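Local coordinates for CRISPR-associated protein Cse2 (Thermus thermophilus, PDB 2ZCA), which probably takes part in type I-E CRISPR adaptive immunity, which protects the cell against viruses, transposable elements and conjugative plasmids, at residues Ala22-Phe27 with Arg40-Val45; Ala61-Val65 with Leu131-Leu136; Leu11-Gln15 with Tyr69-Gly74. All blocks are in the same frame, centred on the assembly; numbering follows the deposited sequence.

Interaction 1. Residues Ala22-Phe27 with Arg40-Val45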
loop_
_atom_site.group_PDB
_atom_site.type_symbol
_atom_site.label_atom_id
_atom_site.label_comp_id
_atom_site.label_asym_id
_atom_site.label_seq_id
_atom_site.Cartn_x
_atom_site.Cartn_y
_atom_site.Cartn_z
ATOM N N ALA A 22 -11.909 3.362 15.491
ATOM C CA ALA A 22 -11.344 4.703 15.428
ATOM C C ALA A 22 -10.119 4.736 14.510
ATOM O O ALA A 22 -9.909 5.705 13.781
ATOM C CB ALA A 22 -10.958 5.174 16.831
ATOM N N ALA A 23 -9.312 3.680 14.557
ATOM C CA ALA A 23 -8.116 3.605 13.725
ATOM C C ALA A 23 -8.503 3.555 12.249
ATOM O O ALA A 23 -7.963 4.304 11.434
ATOM C CB ALA A 23 -7.292 2.375 14.097
ATOM N N ARG A 24 -9.436 2.669 11.910
ATOM C CA ARG A 24 -9.883 2.542 10.529
ATOM C C ARG A 24 -10.457 3.868 10.049
ATOM O O ARG A 24 -10.219 4.278 8.918
ATOM C CB ARG A 24 -10.952 1.452 10.386
ATOM C CG ARG A 24 -11.390 1.223 8.934
ATOM C CD ARG A 24 -12.595 0.293 8.835
ATOM N NE ARG A 24 -12.831 -0.168 7.465
ATOM C CZ ARG A 24 -13.254 0.600 6.465
ATOM N NH1 ARG A 24 -13.501 1.888 6.658
ATOM N NH2 ARG A 24 -13.432 0.074 5.258
ATOM N N ALA A 25 -11.219 4.534 10.913
ATOM C CA ALA A 25 -11.817 5.812 10.557
ATOM C C ALA A 25 -10.734 6.824 10.200
ATOM O O ALA A 25 -10.866 7.567 9.225
ATOM C CB ALA A 25 -12.670 6.337 11.715
ATOM N N ALA A 26 -9.658 6.847 10.985
ATOM C CA ALA A 26 -8.565 7.779 10.729
ATOM C C ALA A 26 -7.798 7.388 9.469
ATOM O O ALA A 26 -7.486 8.242 8.639
ATOM C CB ALA A 26 -7.620 7.824 11.923
ATOM N N PHE A 27 -7.491 6.101 9.333
ATOM C CA PHE A 27 -6.764 5.629 8.160
ATOM C C PHE A 27 -7.577 5.851 6.888
ATOM O O PHE A 27 -7.050 6.314 5.874
ATOM C CB PHE A 27 -6.430 4.134 8.276
ATOM C CG PHE A 27 -5.415 3.804 9.338
ATOM C CD1 PHE A 27 -4.449 4.728 9.722
ATOM C CD2 PHE A 27 -5.391 2.536 9.915
ATOM C CE1 PHE A 27 -3.472 4.392 10.666
ATOM C CE2 PHE A 27 -4.417 2.190 10.857
ATOM C CZ PHE A 27 -3.458 3.121 11.232
ATOM N N ARG A 40 -4.965 12.895 12.715
ATOM C CA ARG A 40 -5.629 11.816 13.446
ATOM C C ARG A 40 -5.101 10.399 13.205
ATOM O O ARG A 40 -5.342 9.499 14.011
ATOM C CB ARG A 40 -7.139 11.867 13.202
ATOM C CG ARG A 40 -7.795 13.149 13.718
ATOM C CD ARG A 40 -7.548 13.372 15.215
ATOM N NE ARG A 40 -7.991 14.699 15.645
ATOM C CZ ARG A 40 -7.934 15.154 16.896
ATOM N NH1 ARG A 40 -7.450 14.390 17.868
ATOM N NH2 ARG A 40 -8.357 16.382 17.173
ATOM N N ALA A 41 -4.377 10.191 12.112
ATOM C CA ALA A 41 -3.831 8.866 11.840
ATOM C C ALA A 41 -2.507 8.653 12.568
ATOM O O ALA A 41 -2.106 7.521 12.822
ATOM C CB ALA A 41 -3.626 8.680 10.334
HETATM N N MSE A 42 -1.839 9.748 12.916
HETATM C CA MSE A 42 -0.535 9.680 13.566
HETATM C C MSE A 42 -0.431 8.853 14.849
HETATM O O MSE A 42 0.531 8.110 15.030
HETATM C CB MSE A 42 -0.006 11.103 13.781
HETATM C CG MSE A 42 0.232 11.825 12.453
HETATM SE SE MSE A 42 0.989 13.589 12.608
HETATM C CE MSE A 42 0.796 14.175 10.772
ATOM N N PRO A 43 -1.411 8.965 15.755
ATOM C CA PRO A 43 -1.326 8.175 16.991
ATOM C C PRO A 43 -1.330 6.663 16.745
ATOM O O PRO A 43 -0.916 5.883 17.607
ATOM C CB PRO A 43 -2.564 8.623 17.770
ATOM C CG PRO A 43 -2.739 10.037 17.335
ATOM C CD PRO A 43 -2.510 9.943 15.837
ATOM N N TYR A 44 -1.797 6.254 15.570
ATOM C CA TYR A 44 -1.885 4.834 15.227
ATOM C C TYR A 44 -0.690 4.303 14.447
ATOM O O TYR A 44 -0.559 3.092 14.250
ATOM C CB TYR A 44 -3.160 4.582 14.419
ATOM C CG TYR A 44 -4.418 4.967 15.158
ATOM C CD1 TYR A 44 -4.903 4.182 16.205
ATOM C CD2 TYR A 44 -5.107 6.133 14.833
ATOM C CE1 TYR A 44 -6.048 4.553 16.910
ATOM C CE2 TYR A 44 -6.251 6.513 15.532
ATOM C CZ TYR A 44 -6.715 5.720 16.568
ATOM O OH TYR A 44 -7.843 6.103 17.261
ATOM N N VAL A 45 0.180 5.202 14.006
ATOM C CA VAL A 45 1.346 4.803 13.229
ATOM C C VAL A 45 2.681 5.157 13.889
ATOM O O VAL A 45 3.630 4.373 13.835
ATOM C CB VAL A 45 1.295 5.444 11.826
ATOM C CG1 VAL A 45 2.542 5.086 11.032
ATOM C CG2 VAL A 45 0.044 4.964 11.091
#
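Tyr44 and Phe27 meet because both swing their rings to the side of the backbone N, with CG anti to the carbonyl carbon (chi1 -59° in Tyr44 and -69° in Phe27). The phenol ring of Tyr44 then lies against helix 20-29. Ala23 CA sits almost straight above the centre of one face of the Tyr44 ring, 3.8 Å from its centroid. This is a CH-pi contact with the helix backbone itself. Ala23 CB covers the same ring toward CD1. Ala22, Ala23, Ala26 and Phe27 form the hole that receives the Tyr44 knob. At its outer end, Tyr44 OH touches Ala22 CB at 3.3 Å.

The Phe27 ring closes the inner end. Tyr44 turns an edge toward the face of Phe27 in a T-shaped pair, with centroids 6.0 Å apart and planes at 72°. Phe27 CZ also reaches Tyr44 CB at 3.5 Å. Val45 CG2 lies 3.6 Å from Phe27 CE1. The alanines let the backbones come close near Ala41, where Ala26 CA and Ala41 CA are 5.0 Å apart. Ala26 CB rests there on Arg40 O at 3.5 Å.

Two further helices border the contact. Leu11 and Leu14 of helix 3-15 touch Phe27, and Leu14 also meets Ala23 and Tyr44. Helix 56-71 brings Ala66 and Ala70 to Phe27 and Tyr63 to Val45.

Interaction 2. Residues Ala61-Val65 with Leu131-Leu136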
loop_
_atom_site.group_PDB
_atom_site.type_symbol
_atom_site.label_atom_id
_atom_site.label_comp_id
_atom_site.label_asym_id
_atom_site.label_seq_id
_atom_site.Cartn_x
_atom_site.Cartn_y
_atom_site.Cartn_z
ATOM N N ALA A 61 5.370 6.056 3.381
ATOM C CA ALA A 61 5.015 4.765 2.792
ATOM C C ALA A 61 4.148 3.988 3.778
ATOM O O ALA A 61 3.152 3.375 3.392
ATOM C CB ALA A 61 6.270 3.967 2.458
ATOM N N HIS A 62 4.527 4.012 5.055
ATOM C CA HIS A 62 3.754 3.310 6.076
ATOM C C HIS A 62 2.345 3.891 6.197
ATOM O O HIS A 62 1.364 3.150 6.298
ATOM C CB HIS A 62 4.447 3.388 7.441
ATOM C CG HIS A 62 5.663 2.523 7.560
ATOM N ND1 HIS A 62 6.865 2.838 6.965
ATOM C CD2 HIS A 62 5.871 1.367 8.236
ATOM C CE1 HIS A 62 7.763 1.918 7.274
ATOM N NE2 HIS A 62 7.185 1.014 8.044
ATOM N N TYR A 63 2.244 5.217 6.201
ATOM C CA TYR A 63 0.934 5.856 6.309
ATOM C C TYR A 63 0.038 5.504 5.131
ATOM O O TYR A 63 -1.159 5.274 5.304
ATOM C CB TYR A 63 1.080 7.377 6.398
ATOM C CG TYR A 63 1.395 7.873 7.794
ATOM C CD1 TYR A 63 0.398 7.954 8.765
ATOM C CD2 TYR A 63 2.695 8.221 8.151
ATOM C CE1 TYR A 63 0.686 8.369 10.062
ATOM C CE2 TYR A 63 2.994 8.634 9.443
ATOM C CZ TYR A 63 1.984 8.704 10.392
ATOM O OH TYR A 63 2.282 9.099 11.676
ATOM N N LEU A 64 0.609 5.463 3.932
ATOM C CA LEU A 64 -0.196 5.143 2.760
ATOM C C LEU A 64 -0.685 3.698 2.807
ATOM O O LEU A 64 -1.841 3.421 2.486
ATOM C CB LEU A 64 0.595 5.402 1.467
ATOM C CG LEU A 64 -0.118 5.078 0.144
ATOM C CD1 LEU A 64 -1.438 5.829 0.053
ATOM C CD2 LEU A 64 0.783 5.458 -1.025
ATOM N N VAL A 65 0.186 2.776 3.210
ATOM C CA VAL A 65 -0.204 1.372 3.293
ATOM C C VAL A 65 -1.283 1.162 4.356
ATOM O O VAL A 65 -2.198 0.368 4.162
ATOM C CB VAL A 65 1.012 0.465 3.580
ATOM C CG1 VAL A 65 0.553 -0.956 3.896
ATOM C CG2 VAL A 65 1.931 0.449 2.359
ATOM N N LEU A 131 3.343 -5.092 -0.397
ATOM C CA LEU A 131 3.064 -3.746 -0.876
ATOM C C LEU A 131 3.970 -2.723 -0.179
ATOM O O LEU A 131 4.538 -1.846 -0.830
ATOM C CB LEU A 131 1.591 -3.381 -0.653
ATOM C CG LEU A 131 1.197 -1.995 -1.178
ATOM C CD1 LEU A 131 1.524 -1.899 -2.668
ATOM C CD2 LEU A 131 -0.291 -1.746 -0.942
ATOM N N LEU A 132 4.113 -2.831 1.139
ATOM C CA LEU A 132 4.966 -1.887 1.855
ATOM C C LEU A 132 6.439 -2.101 1.507
ATOM O O LEU A 132 7.165 -1.142 1.262
ATOM C CB LEU A 132 4.777 -2.005 3.371
ATOM C CG LEU A 132 5.704 -1.100 4.193
ATOM C CD1 LEU A 132 5.473 0.359 3.806
ATOM C CD2 LEU A 132 5.457 -1.310 5.679
ATOM N N ASP A 133 6.886 -3.352 1.488
ATOM C CA ASP A 133 8.282 -3.613 1.156
ATOM C C ASP A 133 8.615 -3.033 -0.210
ATOM O O ASP A 133 9.717 -2.517 -0.425
ATOM C CB ASP A 133 8.583 -5.116 1.161
ATOM C CG ASP A 133 8.624 -5.698 2.560
ATOM O OD1 ASP A 133 9.155 -5.027 3.467
ATOM O OD2 ASP A 133 8.141 -6.832 2.750
ATOM N N ASP A 134 7.663 -3.118 -1.134
ATOM C CA ASP A 134 7.875 -2.597 -2.477
ATOM C C ASP A 134 7.857 -1.070 -2.515
ATOM O O ASP A 134 8.710 -0.451 -3.146
ATOM C CB ASP A 134 6.823 -3.155 -3.441
ATOM C CG ASP A 134 7.009 -4.633 -3.716
ATOM O OD1 ASP A 134 8.120 -5.148 -3.455
ATOM O OD2 ASP A 134 6.053 -5.275 -4.206
ATOM N N LEU A 135 6.893 -0.461 -1.833
ATOM C CA LEU A 135 6.799 0.996 -1.817
ATOM C C LEU A 135 8.055 1.607 -1.184
ATOM O O LEU A 135 8.542 2.652 -1.616
ATOM C CB LEU A 135 5.543 1.427 -1.048
ATOM C CG LEU A 135 5.185 2.918 -1.063
ATOM C CD1 LEU A 135 5.070 3.420 -2.501
ATOM C CD2 LEU A 135 3.874 3.125 -0.316
ATOM N N LEU A 136 8.582 0.947 -0.161
ATOM C CA LEU A 136 9.784 1.430 0.505
ATOM C C LEU A 136 10.990 1.475 -0.434
ATOM O O LEU A 136 11.897 2.285 -0.251
ATOM C CB LEU A 136 10.110 0.541 1.707
ATOM C CG LEU A 136 9.231 0.730 2.943
ATOM C CD1 LEU A 136 9.474 -0.397 3.944
ATOM C CD2 LEU A 136 9.547 2.080 3.571
#
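Leu131 makes a light contact, with its CG 4.4 Å from Val65 CG2. Leu132 follows and splits its two methyls between different partners. With chi1 at 177°, its CG lies anti to the backbone N. Leu132 CD1 touches Val65 CG2 at 3.8 Å and also meets Ala61. CD2 sits over one face of the His62 imidazole, displaced toward the rim. This CH-pi contact measures 4.0 Å from Leu132 CD2 to the centroid of the His62 ring. The ring is also fixed from its own helix, since His62 ND1 is hydrogen-bonded to Glu58 O.

The two segments belong to an all-helical fold, and this contact is a buried helix pair near the centre of the chain. The axes run roughly antiparallel, at 145°, and approach to 9.7 Å.

Leu135 comes one turn after Leu131. Leu135 CD2 lies 3.7 Å from Ala61 CA and crosses to Leu64 CD2 at 3.9 Å. Leu115 of helix 111-121 touches both Leu64 and Leu135. Leu136 closes the segment: Leu136 CD2 lies 3.9 Å from Ala61 CB and 4.1 Å from His62 CE1.

Interaction 3. Residues Leu11-Gln15 with Tyr69-Gly74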
loop_
_atom_site.group_PDB
_atom_site.type_symbol
_atom_site.label_atom_id
_atom_site.label_comp_id
_atom_site.label_asym_id
_atom_site.label_seq_id
_atom_site.Cartn_x
_atom_site.Cartn_y
_atom_site.Cartn_z
ATOM N N LEU A 11 -0.709 -3.738 12.088
ATOM C CA LEU A 11 -2.053 -3.408 11.632
ATOM C C LEU A 11 -3.055 -4.481 12.049
ATOM O O LEU A 11 -4.160 -4.162 12.482
ATOM C CB LEU A 11 -2.069 -3.227 10.110
ATOM C CG LEU A 11 -1.262 -2.016 9.624
ATOM C CD1 LEU A 11 -1.219 -1.990 8.099
ATOM C CD2 LEU A 11 -1.891 -0.738 10.160
ATOM N N LYS A 12 -2.668 -5.750 11.929
ATOM C CA LYS A 12 -3.552 -6.849 12.313
ATOM C C LYS A 12 -3.851 -6.816 13.808
ATOM O O LYS A 12 -4.965 -7.129 14.237
ATOM C CB LYS A 12 -2.926 -8.198 11.936
ATOM C CG LYS A 12 -3.048 -8.533 10.459
ATOM C CD LYS A 12 -4.513 -8.673 10.075
ATOM C CE LYS A 12 -4.698 -8.842 8.577
ATOM N NZ LYS A 12 -6.142 -8.940 8.235
ATOM N N ARG A 13 -2.855 -6.436 14.600
ATOM C CA ARG A 13 -3.029 -6.347 16.045
ATOM C C ARG A 13 -4.021 -5.223 16.354
ATOM O O ARG A 13 -4.893 -5.371 17.213
ATOM C CB ARG A 13 -1.687 -6.067 16.720
ATOM C CG ARG A 13 -1.765 -5.931 18.227
ATOM C CD ARG A 13 -0.395 -5.657 18.830
ATOM N NE ARG A 13 -0.454 -5.547 20.285
ATOM C CZ ARG A 13 0.599 -5.306 21.061
ATOM N NH1 ARG A 13 1.801 -5.149 20.521
ATOM N NH2 ARG A 13 0.450 -5.226 22.377
ATOM N N LEU A 14 -3.879 -4.106 15.642
ATOM C CA LEU A 14 -4.757 -2.952 15.811
ATOM C C LEU A 14 -6.191 -3.317 15.458
ATOM O O LEU A 14 -7.130 -2.965 16.172
ATOM C CB LEU A 14 -4.313 -1.807 14.895
ATOM C CG LEU A 14 -3.921 -0.454 15.487
ATOM C CD1 LEU A 14 -3.663 0.522 14.344
ATOM C CD2 LEU A 14 -5.022 0.072 16.388
ATOM N N GLN A 15 -6.358 -4.017 14.340
ATOM C CA GLN A 15 -7.679 -4.417 13.886
ATOM C C GLN A 15 -8.350 -5.361 14.880
ATOM O O GLN A 15 -9.574 -5.484 14.904
ATOM C CB GLN A 15 -7.577 -5.069 12.503
ATOM C CG GLN A 15 -8.900 -5.574 11.947
ATOM C CD GLN A 15 -8.886 -5.694 10.436
ATOM O OE1 GLN A 15 -7.850 -5.983 9.832
ATOM N NE2 GLN A 15 -10.044 -5.485 9.814
ATOM N N TYR A 69 -4.844 -0.343 3.532
ATOM C CA TYR A 69 -5.227 -1.527 4.293
ATOM C C TYR A 69 -6.639 -1.304 4.833
ATOM O O TYR A 69 -7.486 -2.192 4.778
ATOM C CB TYR A 69 -4.218 -1.738 5.432
ATOM C CG TYR A 69 -4.541 -2.837 6.423
ATOM C CD1 TYR A 69 -5.346 -2.589 7.539
ATOM C CD2 TYR A 69 -3.988 -4.106 6.281
ATOM C CE1 TYR A 69 -5.581 -3.585 8.494
ATOM C CE2 TYR A 69 -4.216 -5.105 7.225
ATOM C CZ TYR A 69 -5.010 -4.839 8.329
ATOM O OH TYR A 69 -5.215 -5.828 9.268
ATOM N N ALA A 70 -6.891 -0.102 5.345
ATOM C CA ALA A 70 -8.205 0.235 5.875
ATOM C C ALA A 70 -9.258 0.244 4.763
ATOM O O ALA A 70 -10.382 -0.227 4.961
ATOM C CB ALA A 70 -8.151 1.594 6.570
ATOM N N LEU A 71 -8.894 0.780 3.601
ATOM C CA LEU A 71 -9.808 0.841 2.462
ATOM C C LEU A 71 -10.318 -0.557 2.120
ATOM O O LEU A 71 -11.490 -0.736 1.762
ATOM C CB LEU A 71 -9.100 1.446 1.242
ATOM C CG LEU A 71 -9.880 1.459 -0.080
ATOM C CD1 LEU A 71 -11.098 2.366 0.048
ATOM C CD2 LEU A 71 -8.976 1.938 -1.213
ATOM N N LYS A 72 -9.432 -1.543 2.239
ATOM C CA LYS A 72 -9.769 -2.932 1.948
ATOM C C LYS A 72 -10.214 -3.670 3.209
ATOM O O LYS A 72 -10.301 -4.901 3.232
ATOM C CB LYS A 72 -8.561 -3.640 1.315
ATOM C CG LYS A 72 -8.319 -3.265 -0.146
ATOM C CD LYS A 72 -9.350 -3.934 -1.056
ATOM C CE LYS A 72 -9.165 -3.538 -2.518
ATOM N NZ LYS A 72 -10.134 -4.235 -3.411
ATOM N N ASP A 73 -10.496 -2.903 4.256
ATOM C CA ASP A 73 -10.948 -3.458 5.529
ATOM C C ASP A 73 -10.011 -4.543 6.064
ATOM O O ASP A 73 -10.456 -5.544 6.630
ATOM C CB ASP A 73 -12.369 -4.012 5.374
ATOM C CG ASP A 73 -13.108 -4.093 6.693
ATOM O OD1 ASP A 73 -13.152 -3.067 7.407
ATOM O OD2 ASP A 73 -13.647 -5.175 7.012
ATOM N N GLY A 74 -8.711 -4.338 5.870
ATOM C CA GLY A 74 -7.716 -5.283 6.347
ATOM C C GLY A 74 -7.676 -6.642 5.671
ATOM O O GLY A 74 -7.126 -7.594 6.223
#
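Gln15 and Lys12 reach from helix 3-15 to a Schellman motif that ends helix 56-71. In this motif Gly74 N bonds to Tyr69 O and Asp73 N to Ala70 O, with Asp73 at positive phi as the C-prime residue. Gln15 spans the gap with an extended chain. Its CG is anti to the backbone N (chi1 178°), which sends the amide toward the helix end. From the start of this chain, Gln15 CB lies 4.1 Å from Tyr69 OH. Further out, CD approaches both Tyr69 OH and Asp73 O. At the tip the amide divides its work. Gln15 OE1 accepts a weak hydrogen bond from Tyr69 OH, 2.7 Å away. Gln15 NE2 donates to Asp73 O at 3.2 Å, nearly straight at 172°. That oxygen lies in the Gln15 amide plane, but the NE2 donor stands above the carbonyl plane of Asp73.

The Tyr69 ring is sandwiched. Leu11 CB lies over one face, offset toward the rim, in a CH-pi contact 3.9 Å from the Tyr69 centroid. Gly74 CA covers the opposite face over its centre. Lys12 CE comes to the ring edge. The bend of the Lys12 chain at chi2 (-63°) lays its CD and CE beside the phenol oxygen, with Lys12 CD 3.0 Å from Tyr69 OH. Trp20 of helix 20-29 touches both Gln15 and Tyr69, and the Asp73 carboxylate has its salt bridge with Arg24. The ammonium of Lys12 ends on the backbone: Lys12 NZ donates to Gly74 O at 2.6 Å, in the carbonyl plane.

Helix 56-71 is common to interactions 2 and 3, whose centres lie about 14 Å apart. It packs against helix 128-136 in interaction 2, and the C-terminal end of helix 56-71 meets helix 3-15 in interaction 3. Interaction 1 joins helices 20-29 and 42-49, and its centre is about 11 Å from that of interaction 3. Arg24 and Asp73 link these two by a salt bridge. Tyr63 of segment 61-65 packs on Met42 of interaction 1. Along the chain, interaction 1 is nested inside interaction 3, interactions 1 and 2 follow in series, and interactions 2 and 3 cross. Helix 56-71 thus packs against both the N-terminal helices and the later helix 128-136.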